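Local coordinates for chitooligosaccharide oxidase (Gibberella zeae, PDB 6Y0R), which oxidises the C1 hydroxyl of chitooligosaccharides to the corresponding lactone, using a bicovalently bound FAD and reducing molecular oxygen to hydrogen peroxide, at residues G166-V171 and E264-M269; M170-H175 and S384-P389; Q375-G380 and L402-F407. All blocks are in the same frame, centred on the assembly; numbering follows the deposited sequence.

Contact 1 (G166-V171 and E264-M269); sequences GGYGMV and EITMQM. With FAD (flavin-adenine dinucleotide), chain B.
Thr266 fills the dense end of this contact, its CG2 methyl wedged between the phenol of Tyr168 and the backbone of Gly169. The methyl lies 3.3 Å from Tyr168 OH and 3.4 Å from Gly169 O, while Thr266 CB sits 3.4 Å from Met170 O. With CG2 anti to the backbone N, the methyl is aimed into the bend of the 166-171 loop, and OG1, beside the backbone N, is left to accept from the amide of Arg173. The approach to the tyrosine ring is oblique, and the two side chains meet from opposite directions. Tyr168 OH bonds to Ile378 O, which ties the ring to strand 371-378 as well.

Packing thins toward the side chain of Met170, a partly exposed residue. Its chain bends at chi2 (-69°), bringing CE to 3.5 Å from Gln268 NE2, and the two side chains cross at about a right angle. This is contact by a single methyl; the amide NE2 itself is held by Asp279. Across the two segments the evidence is therefore van der Waals contact, with 272 Å² buried in total.

The other side of the loop grips the cofactor. Tyr168 N donates to FAD O2 at 3.0 Å, with an N-H...O angle of 173°, and FAD N3 donates to Tyr168 O at 2.8 Å and 171°. These two nearly straight bonds read the pyrimidine edge of the isoalloxazine much as a base pair would. Gly166 and Gly167, both with positive phi, carry the chain from helix 159-165 to this edge. The result is a flavin site where the PCMH-type FAD-binding domain meets the antiparallel sheet that corresponds to the substrate domain in berberine bridge enzyme-like oxidases.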
loop_
_atom_site.group_PDB
_atom_site.type_symbol
_atom_site.label_atom_id
_atom_site.label_comp_id
_atom_site.label_asym_id
_atom_site.label_seq_id
_atom_site.Cartn_x
_atom_site.Cartn_y
_atom_site.Cartn_z
ATOM N N GLY A 166 -5.279 0.458 2.258
ATOM C CA GLY A 166 -4.736 0.696 3.598
ATOM C C GLY A 166 -3.972 2.000 3.612
ATOM O O GLY A 166 -4.619 3.085 3.625
ATOM N N GLY A 167 -2.665 1.863 3.457
ATOM C CA GLY A 167 -1.739 3.005 3.331
ATOM C C GLY A 167 -0.966 3.236 4.608
ATOM O O GLY A 167 -1.442 3.956 5.481
ATOM N N TYR A 168 0.188 2.600 4.728
ATOM C CA TYR A 168 0.972 2.564 5.978
ATOM C C TYR A 168 2.199 3.457 5.810
ATOM O O TYR A 168 2.986 3.249 4.878
ATOM C CB TYR A 168 1.380 1.136 6.315
ATOM C CG TYR A 168 2.261 1.056 7.525
ATOM C CD1 TYR A 168 1.734 0.984 8.810
ATOM C CD2 TYR A 168 3.637 1.016 7.366
ATOM C CE1 TYR A 168 2.590 0.935 9.920
ATOM C CE2 TYR A 168 4.487 0.971 8.462
ATOM C CZ TYR A 168 3.962 0.923 9.741
ATOM O OH TYR A 168 4.895 0.835 10.768
ATOM N N GLY A 169 2.412 4.408 6.720
ATOM C CA GLY A 169 3.644 5.217 6.665
ATOM C C GLY A 169 4.122 5.649 8.033
ATOM O O GLY A 169 3.722 5.042 9.042
ATOM N N MET A 170 4.948 6.681 8.026
ATOM C CA MET A 170 5.763 7.049 9.202
ATOM C C MET A 170 4.962 7.739 10.314
ATOM O O MET A 170 5.596 8.037 11.327
ATOM C CB MET A 170 6.896 7.971 8.729
ATOM C CG MET A 170 7.843 7.231 7.806
ATOM S SD MET A 170 8.708 6.018 8.803
ATOM C CE MET A 170 9.211 4.870 7.518
ATOM N N VAL A 171 3.676 8.042 10.142
ATOM C CA VAL A 171 2.849 8.485 11.290
ATOM C C VAL A 171 1.644 7.574 11.475
ATOM O O VAL A 171 0.647 8.046 12.060
ATOM C CB VAL A 171 2.446 9.966 11.182
ATOM C CG1 VAL A 171 3.693 10.845 11.288
ATOM C CG2 VAL A 171 1.618 10.290 9.959
ATOM N N GLU A 264 3.157 8.530 19.137
ATOM C CA GLU A 264 4.052 9.441 18.382
ATOM C C GLU A 264 5.199 8.705 17.682
ATOM O O GLU A 264 5.856 9.377 16.859
ATOM C CB GLU A 264 4.636 10.480 19.355
ATOM C CG GLU A 264 3.622 11.538 19.734
ATOM C CD GLU A 264 2.530 11.108 20.705
ATOM O OE1 GLU A 264 2.739 10.131 21.471
ATOM O OE2 GLU A 264 1.454 11.743 20.666
ATOM N N ILE A 265 5.483 7.427 18.019
ATOM C CA ILE A 265 6.568 6.674 17.344
ATOM C C ILE A 265 5.948 5.695 16.334
ATOM O O ILE A 265 5.072 4.967 16.706
ATOM C CB ILE A 265 7.447 5.895 18.321
ATOM C CG1 ILE A 265 8.080 6.756 19.407
ATOM C CG2 ILE A 265 8.477 5.120 17.539
ATOM C CD1 ILE A 265 8.777 5.964 20.422
ATOM N N THR A 266 6.426 5.701 15.096
ATOM C CA THR A 266 6.218 4.630 14.113
ATOM C C THR A 266 7.605 4.177 13.686
ATOM O O THR A 266 8.432 5.045 13.390
ATOM C CB THR A 266 5.301 5.051 12.963
ATOM O OG1 THR A 266 4.002 5.457 13.431
ATOM C CG2 THR A 266 5.135 3.922 11.966
ATOM N N MET A 267 7.894 2.884 13.736
ATOM C CA MET A 267 9.239 2.464 13.360
ATOM C C MET A 267 9.236 1.039 12.843
ATOM O O MET A 267 8.213 0.306 12.996
ATOM C CB MET A 267 10.226 2.588 14.524
ATOM C CG MET A 267 9.967 1.706 15.671
ATOM S SD MET A 267 11.264 2.150 16.931
ATOM C CE MET A 267 12.679 2.413 15.889
ATOM N N GLN A 268 10.350 0.712 12.229
ATOM C CA GLN A 268 10.519 -0.578 11.545
ATOM C C GLN A 268 11.960 -1.077 11.671
ATOM O O GLN A 268 12.884 -0.277 11.828
ATOM C CB GLN A 268 10.066 -0.417 10.096
ATOM C CG GLN A 268 10.923 0.557 9.337
ATOM C CD GLN A 268 10.410 0.852 7.942
ATOM O OE1 GLN A 268 9.465 0.235 7.439
ATOM N NE2 GLN A 268 10.991 1.889 7.348
ATOM N N MET A 269 12.105 -2.380 11.494
ATOM C CA MET A 269 13.391 -3.054 11.461
ATOM C C MET A 269 13.666 -3.455 10.013
ATOM O O MET A 269 12.828 -4.184 9.434
ATOM C CB MET A 269 13.386 -4.281 12.359
ATOM C CG MET A 269 14.723 -4.990 12.369
ATOM S SD MET A 269 16.011 -4.181 13.320
ATOM C CE MET A 269 15.314 -4.193 14.966
HETATM P PA FAD B . -2.213 0.913 -9.090
HETATM O O1A FAD B . -1.391 -0.161 -9.676
HETATM O O2A FAD B . -2.680 2.032 -9.931
HETATM O O5B FAD B . -3.493 0.303 -8.367
HETATM C C5B FAD B . -3.387 -0.617 -7.279
HETATM C C4B FAD B . -4.695 -1.373 -7.130
HETATM O O4B FAD B . -5.753 -0.442 -6.784
HETATM C C3B FAD B . -5.235 -2.107 -8.375
HETATM O O3B FAD B . -6.063 -3.213 -7.995
HETATM C C2B FAD B . -6.091 -1.036 -9.035
HETATM O O2B FAD B . -7.055 -1.535 -9.967
HETATM C C1B FAD B . -6.718 -0.392 -7.829
HETATM N N9A FAD B . -7.117 0.994 -8.017
HETATM C C8A FAD B . -6.274 2.059 -8.203
HETATM N N7A FAD B . -6.929 3.204 -8.350
HETATM C C5A FAD B . -8.271 2.851 -8.261
HETATM C C6A FAD B . -9.456 3.607 -8.345
HETATM N N6A FAD B . -9.434 4.932 -8.504
HETATM N N1A FAD B . -10.649 2.956 -8.250
HETATM C C2A FAD B . -10.611 1.616 -8.109
HETATM N N3A FAD B . -9.557 0.804 -7.992
HETATM C C4A FAD B . -8.398 1.485 -8.082
HETATM N N1 FAD B . 2.576 0.951 0.559
HETATM C C2 FAD B . 2.441 1.372 1.825
HETATM O O2 FAD B . 1.398 1.066 2.509
HETATM N N3 FAD B . 3.406 2.166 2.378
HETATM C C4 FAD B . 4.548 2.566 1.704
HETATM O O4 FAD B . 5.382 3.301 2.258
HETATM C C4X FAD B . 4.709 2.144 0.362
HETATM N N5 FAD B . 5.769 2.559 -0.336
HETATM C C5X FAD B . 5.821 2.241 -1.675
HETATM C C6 FAD B . 6.898 2.732 -2.462
HETATM C C7 FAD B . 6.997 2.414 -3.806
HETATM C C7M FAD B . 8.164 2.917 -4.634
HETATM C C8 FAD B . 5.953 1.621 -4.437
HETATM C C8M FAD B . 5.921 1.331 -5.925
HETATM C C9 FAD B . 4.917 1.108 -3.628
HETATM C C9A FAD B . 4.840 1.401 -2.260
HETATM N N10 FAD B . 3.775 0.918 -1.480
HETATM C C10 FAD B . 3.651 1.304 -0.140
HETATM C "C1'" FAD B . 2.753 0.025 -2.034
HETATM C "C2'" FAD B . 1.542 0.812 -2.540
HETATM O "O2'" FAD B . 0.728 1.245 -1.448
HETATM C "C3'" FAD B . 0.754 -0.091 -3.453
HETATM O "O3'" FAD B . 1.647 -0.443 -4.534
HETATM C "C4'" FAD B . -0.500 0.628 -3.954
HETATM O "O4'" FAD B . -1.550 -0.302 -4.276
HETATM C "C5'" FAD B . -0.148 1.452 -5.161
HETATM O "O5'" FAD B . -1.248 2.297 -5.547
HETATM P P FAD B . -1.242 2.867 -7.026
HETATM O O1P FAD B . -2.445 3.716 -7.203
HETATM O O2P FAD B . 0.073 3.451 -7.391
HETATM O O3P FAD B . -1.323 1.489 -7.875
#

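Contact 2 (M170-H175 and S384-P389); sequences MVARKH and SAVSKP
The Arg173 guanidinium has Ser384 CA over one face, 4.2 Å above the plane and displaced toward the rim; Ser384 CB is 3.9 Å from Arg173 NE. The chain bends at chi3 (70°), which lays one face of the group over Ser384 CA. Its nitrogens bond to backbone carbonyls: NE donates to Gly380 O, NH1 to Pro262 O and Ile265 O and, weakly, NH2 to Met261 O. The carbonyls come from two places, the turn leading into strand 265-272 and the end of the 375-380 segment; together they fix the rotation of the guanidinium and would help to stabilise its charge in a buried setting. The second flat group, the His175 imidazole, has Lys174 CG over one face and stacks with the ring of Phe227.

The backbones meet through one hydrogen bond, Ala385 N to Arg173 O, at 2.8 Å with an N-H...O angle of 166°. The donor stands 34° out of the carbonyl plane. Ser384 CA adds a CA-H...O contact to the same oxygen. By these bonds the short helix 172-175, in the PCMH-type FAD-binding domain, is joined to the connection between strands 371-378 and 403-411 of the seven-stranded antiparallel sheet.

Ala385 CB points at the helix and lies against carbonyl oxygens, 3.4 Å from Arg173 O and 3.6 Å from Lys174 O. The apolar pair is Val386 CG2 with Ala172 CB, at 3.8 Å. Ser384 OG, anti to its own backbone N, turns back along its own loop: it bonds to Thr379 O and accepts a weak bond from Val386 N. Lys174 starts away from the 384-389 loop, and its NZ makes a salt bridge with Glu264.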
loop_
_atom_site.group_PDB
_atom_site.type_symbol
_atom_site.label_atom_id
_atom_site.label_comp_id
_atom_site.label_asym_id
_atom_site.label_seq_id
_atom_site.Cartn_x
_atom_site.Cartn_y
_atom_site.Cartn_z
ATOM N N MET A 170 4.948 6.681 8.026
ATOM C CA MET A 170 5.763 7.049 9.202
ATOM C C MET A 170 4.962 7.739 10.314
ATOM O O MET A 170 5.596 8.037 11.327
ATOM C CB MET A 170 6.896 7.971 8.729
ATOM C CG MET A 170 7.843 7.231 7.806
ATOM S SD MET A 170 8.708 6.018 8.803
ATOM C CE MET A 170 9.211 4.870 7.518
ATOM N N VAL A 171 3.676 8.042 10.142
ATOM C CA VAL A 171 2.849 8.485 11.290
ATOM C C VAL A 171 1.644 7.574 11.475
ATOM O O VAL A 171 0.647 8.046 12.060
ATOM C CB VAL A 171 2.446 9.966 11.182
ATOM C CG1 VAL A 171 3.693 10.845 11.288
ATOM C CG2 VAL A 171 1.618 10.290 9.959
ATOM N N ALA A 172 1.693 6.333 10.987
ATOM C CA ALA A 172 0.538 5.412 11.064
ATOM C C ALA A 172 0.091 5.220 12.523
ATOM O O ALA A 172 -1.113 5.116 12.773
ATOM C CB ALA A 172 0.917 4.087 10.432
ATOM N N ARG A 173 1.011 5.053 13.449
ATOM C CA ARG A 173 0.590 4.666 14.814
ATOM C C ARG A 173 -0.098 5.867 15.451
ATOM O O ARG A 173 -0.921 5.638 16.342
ATOM C CB ARG A 173 1.740 4.147 15.653
ATOM C CG ARG A 173 2.298 2.843 15.099
ATOM C CD ARG A 173 3.338 2.191 15.971
ATOM N NE ARG A 173 2.793 1.633 17.211
ATOM C CZ ARG A 173 2.846 2.197 18.399
ATOM N NH1 ARG A 173 3.375 3.398 18.556
ATOM N NH2 ARG A 173 2.352 1.540 19.430
ATOM N N LYS A 174 0.157 7.088 14.989
ATOM C CA LYS A 174 -0.579 8.256 15.565
ATOM C C LYS A 174 -1.888 8.520 14.828
ATOM O O LYS A 174 -2.899 8.864 15.488
ATOM C CB LYS A 174 0.302 9.493 15.533
ATOM C CG LYS A 174 -0.326 10.728 16.151
ATOM C CD LYS A 174 -0.489 10.605 17.661
ATOM C CE LYS A 174 -1.210 11.814 18.226
ATOM N NZ LYS A 174 -1.149 11.787 19.695
ATOM N N HIS A 175 -1.907 8.404 13.506
ATOM C CA HIS A 175 -3.038 8.912 12.688
ATOM C C HIS A 175 -3.742 7.792 11.909
ATOM O O HIS A 175 -4.796 8.051 11.351
ATOM C CB HIS A 175 -2.584 10.031 11.759
ATOM C CG HIS A 175 -2.205 11.278 12.486
ATOM N ND1 HIS A 175 -3.140 12.044 13.172
ATOM C CD2 HIS A 175 -1.006 11.863 12.676
ATOM C CE1 HIS A 175 -2.494 13.085 13.730
ATOM N NE2 HIS A 175 -1.186 12.979 13.469
ATOM N N SER A 384 -1.577 2.357 19.350
ATOM C CA SER A 384 -1.594 2.492 17.875
ATOM C C SER A 384 -2.988 2.798 17.316
ATOM O O SER A 384 -3.974 2.092 17.597
ATOM C CB SER A 384 -1.071 1.241 17.235
ATOM O OG SER A 384 -1.286 1.348 15.845
ATOM N N ALA A 385 -3.077 3.791 16.452
ATOM C CA ALA A 385 -4.300 4.133 15.692
ATOM C C ALA A 385 -4.620 3.058 14.664
ATOM O O ALA A 385 -5.827 2.912 14.311
ATOM C CB ALA A 385 -4.103 5.462 15.044
ATOM N N VAL A 386 -3.602 2.341 14.168
ATOM C CA VAL A 386 -3.871 1.272 13.152
ATOM C C VAL A 386 -4.677 0.164 13.821
ATOM O O VAL A 386 -5.573 -0.413 13.168
ATOM C CB VAL A 386 -2.567 0.771 12.505
ATOM C CG1 VAL A 386 -2.850 -0.428 11.592
ATOM C CG2 VAL A 386 -1.916 1.896 11.730
ATOM N N SER A 387 -4.344 -0.183 15.056
ATOM C CA SER A 387 -4.962 -1.354 15.730
ATOM C C SER A 387 -6.073 -0.878 16.663
ATOM O O SER A 387 -6.563 -1.726 17.464
ATOM C CB SER A 387 -3.934 -2.235 16.390
ATOM O OG SER A 387 -3.031 -1.486 17.175
ATOM N N LYS A 388 -6.583 0.329 16.467
ATOM C CA LYS A 388 -7.718 0.825 17.299
ATOM C C LYS A 388 -9.053 0.309 16.760
ATOM O O LYS A 388 -9.844 -0.298 17.508
ATOM C CB LYS A 388 -7.694 2.342 17.437
ATOM C CG LYS A 388 -8.831 2.868 18.282
ATOM C CD LYS A 388 -8.674 4.340 18.561
ATOM C CE LYS A 388 -9.963 4.985 19.057
ATOM N NZ LYS A 388 -10.984 5.132 18.000
ATOM N N PRO A 389 -9.381 0.455 15.461
ATOM C CA PRO A 389 -10.608 -0.134 14.924
ATOM C C PRO A 389 -10.629 -1.647 15.139
ATOM O O PRO A 389 -9.601 -2.261 15.117
ATOM C CB PRO A 389 -10.613 0.241 13.433
ATOM C CG PRO A 389 -9.675 1.420 13.353
ATOM C CD PRO A 389 -8.623 1.131 14.392
#

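Contact 3 (Q375-G380 and L402-F407); sequences QMDITG and LLLFQF
Met376 lies beside Phe405 on one face of the sheet, pointing the same way, and the pair makes its apolar centre. Met376 CG stands over a face of the ring, 3.9 Å from the centroid and 27° off the normal, a CH-pi contact displaced toward the rim. SD continues past it to 3.4 Å from Phe405 CZ; at 50° off the ring normal this Met-aromatic contact is oblique. The CG position follows from chi1 of -176°, which sets the chain anti to the backbone N. Leu403 CD1 closes on the same sulfur at 4.1 Å. Helix 247-260 covers this face through Phe254 and Gln255, and Ile432 of helix 420-433 packs on Phe405.

The strands are antiparallel neighbours in the seven-stranded sheet. Gln375 with Gln406 and Asp377 with Leu404 are the hydrogen-bonded pairs, alternating with the non-hydrogen-bonded pairs Met376-Phe405 and Ile378-Leu403. Asp377 N to Leu404 O is short, 2.7 Å. Across from Ala346, Leu402 and Leu403 form a classic beta bulge.

Beyond Ile378 the pairing ends with two amides on one oxygen: Thr379 N and Gly380 N both donate to Leu402 O from the same side of its plane. Here Thr379 CG2 presses on Leu404 CB at 3.5 Å, tighter than usual. A water donates to Thr379 OG1 and, weakly, to Leu403 O. The face opposite Met376 carries Gln375, Asp377 and Gln406, with Leu404 among them; its polar members lead out toward the flavin, the nearest atom of the Gln406 side chain being about 6 Å from the FAD.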
loop_
_atom_site.group_PDB
_atom_site.type_symbol
_atom_site.label_atom_id
_atom_site.label_comp_id
_atom_site.label_asym_id
_atom_site.label_seq_id
_atom_site.Cartn_x
_atom_site.Cartn_y
_atom_site.Cartn_z
ATOM N N GLN A 375 11.404 -5.732 5.716
ATOM C CA GLN A 375 11.111 -4.771 6.787
ATOM C C GLN A 375 10.161 -5.459 7.748
ATOM O O GLN A 375 9.287 -6.252 7.331
ATOM C CB GLN A 375 10.498 -3.462 6.282
ATOM C CG GLN A 375 11.321 -2.690 5.285
ATOM C CD GLN A 375 10.404 -1.743 4.539
ATOM O OE1 GLN A 375 9.250 -2.063 4.221
ATOM N NE2 GLN A 375 10.903 -0.552 4.285
ATOM N N MET A 376 10.368 -5.211 9.022
ATOM C CA MET A 376 9.412 -5.597 10.073
ATOM C C MET A 376 8.877 -4.332 10.752
ATOM O O MET A 376 9.636 -3.671 11.460
ATOM C CB MET A 376 10.061 -6.498 11.117
ATOM C CG MET A 376 9.065 -6.968 12.112
ATOM S SD MET A 376 9.756 -8.121 13.263
ATOM C CE MET A 376 10.699 -7.020 14.281
ATOM N N ASP A 377 7.630 -3.982 10.464
ATOM C CA ASP A 377 7.010 -2.722 10.916
ATOM C C ASP A 377 6.192 -3.024 12.170
ATOM O O ASP A 377 5.439 -3.988 12.151
ATOM C CB ASP A 377 6.113 -2.133 9.834
ATOM C CG ASP A 377 6.711 -1.991 8.436
ATOM O OD1 ASP A 377 7.924 -1.886 8.327
ATOM O OD2 ASP A 377 5.917 -2.044 7.444
ATOM N N ILE A 378 6.249 -2.160 13.188
ATOM C CA ILE A 378 5.293 -2.268 14.327
ATOM C C ILE A 378 4.033 -1.516 13.913
ATOM O O ILE A 378 4.099 -0.264 13.739
ATOM C CB ILE A 378 5.910 -1.709 15.636
ATOM C CG1 ILE A 378 7.195 -2.451 15.978
ATOM C CG2 ILE A 378 4.861 -1.824 16.725
ATOM C CD1 ILE A 378 8.199 -1.649 16.774
ATOM N N THR A 379 2.950 -2.215 13.574
ATOM C CA THR A 379 1.664 -1.567 13.235
ATOM C C THR A 379 0.801 -1.402 14.490
ATOM O O THR A 379 -0.046 -0.526 14.464
ATOM C CB THR A 379 0.866 -2.370 12.199
ATOM O OG1 THR A 379 0.510 -3.647 12.726
ATOM C CG2 THR A 379 1.658 -2.567 10.933
ATOM N N GLY A 380 0.949 -2.273 15.483
ATOM C CA GLY A 380 0.019 -2.316 16.635
ATOM C C GLY A 380 0.603 -1.746 17.918
ATOM O O GLY A 380 1.496 -0.857 17.894
ATOM N N LEU A 402 0.219 -7.221 15.285
ATOM C CA LEU A 402 1.194 -6.263 15.840
ATOM C C LEU A 402 2.187 -5.872 14.754
ATOM O O LEU A 402 2.721 -4.762 14.843
ATOM C CB LEU A 402 1.898 -6.932 17.033
ATOM C CG LEU A 402 2.991 -6.141 17.740
ATOM C CD1 LEU A 402 2.460 -4.802 18.283
ATOM C CD2 LEU A 402 3.569 -6.956 18.874
ATOM N N LEU A 403 2.550 -6.831 13.872
ATOM C CA LEU A 403 3.684 -6.709 12.959
ATOM C C LEU A 403 3.193 -6.748 11.525
ATOM O O LEU A 403 2.281 -7.536 11.203
ATOM C CB LEU A 403 4.676 -7.859 13.213
ATOM C CG LEU A 403 5.211 -8.004 14.637
ATOM C CD1 LEU A 403 6.087 -9.249 14.721
ATOM C CD2 LEU A 403 5.980 -6.782 15.053
ATOM N N LEU A 404 3.859 -5.973 10.691
ATOM C CA LEU A 404 3.712 -6.052 9.225
ATOM C C LEU A 404 5.101 -6.298 8.665
ATOM O O LEU A 404 5.986 -5.432 8.808
ATOM C CB LEU A 404 3.140 -4.751 8.657
ATOM C CG LEU A 404 3.116 -4.641 7.127
ATOM C CD1 LEU A 404 2.646 -5.917 6.502
ATOM C CD2 LEU A 404 2.251 -3.493 6.641
ATOM N N PHE A 405 5.282 -7.415 7.989
ATOM C CA PHE A 405 6.538 -7.698 7.305
ATOM C C PHE A 405 6.336 -7.475 5.793
ATOM O O PHE A 405 5.264 -7.869 5.207
ATOM C CB PHE A 405 6.946 -9.164 7.459
ATOM C CG PHE A 405 7.344 -9.603 8.845
ATOM C CD1 PHE A 405 6.383 -9.936 9.782
ATOM C CD2 PHE A 405 8.674 -9.651 9.212
ATOM C CE1 PHE A 405 6.754 -10.331 11.059
ATOM C CE2 PHE A 405 9.039 -10.064 10.475
ATOM C CZ PHE A 405 8.079 -10.407 11.397
ATOM N N GLN A 406 7.361 -6.876 5.190
ATOM C CA GLN A 406 7.479 -6.792 3.732
ATOM C C GLN A 406 8.738 -7.557 3.300
ATOM O O GLN A 406 9.780 -7.310 3.878
ATOM C CB GLN A 406 7.513 -5.347 3.266
ATOM C CG GLN A 406 7.707 -5.308 1.771
ATOM C CD GLN A 406 7.695 -3.917 1.200
ATOM O OE1 GLN A 406 7.888 -2.882 1.882
ATOM N NE2 GLN A 406 7.471 -3.881 -0.086
ATOM N N PHE A 407 8.616 -8.476 2.352
ATOM C CA PHE A 407 9.766 -9.267 1.837
ATOM C C PHE A 407 9.950 -8.924 0.363
ATOM O O PHE A 407 8.959 -8.906 -0.352
ATOM C CB PHE A 407 9.525 -10.770 1.978
ATOM C CG PHE A 407 9.038 -11.230 3.330
ATOM C CD1 PHE A 407 9.935 -11.412 4.373
ATOM C CD2 PHE A 407 7.683 -11.390 3.586
ATOM C CE1 PHE A 407 9.507 -11.850 5.617
ATOM C CE2 PHE A 407 7.254 -11.849 4.834
ATOM C CZ PHE A 407 8.166 -12.032 5.850
HETATM O O HOH W 1 -0.003 -5.775 11.195
#

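Contacts 1 and 2 start from the same loop and helix region, sharing Met170 and Val171, with centres about 8 Å apart; the centre of contact 3 lies about 9 Å from that of contact 1 and 13 Å from that of contact 2. Along the chain, contact 1 closes before contact 3 opens, whereas contacts 2 and 3 alternate their segments. Strands 265-272 and 371-378 are sheet neighbours, so contacts 1 and 3 reach one continuous sheet. Side-chain hydrogen bonds from contact 2 to the end of the 375-380 segment link it to contact 3. Contacts 1 and 2 thus join the flavin-binding part to the sheet and to the connection after strand 371-378, while contact 3 is internal to that sheet.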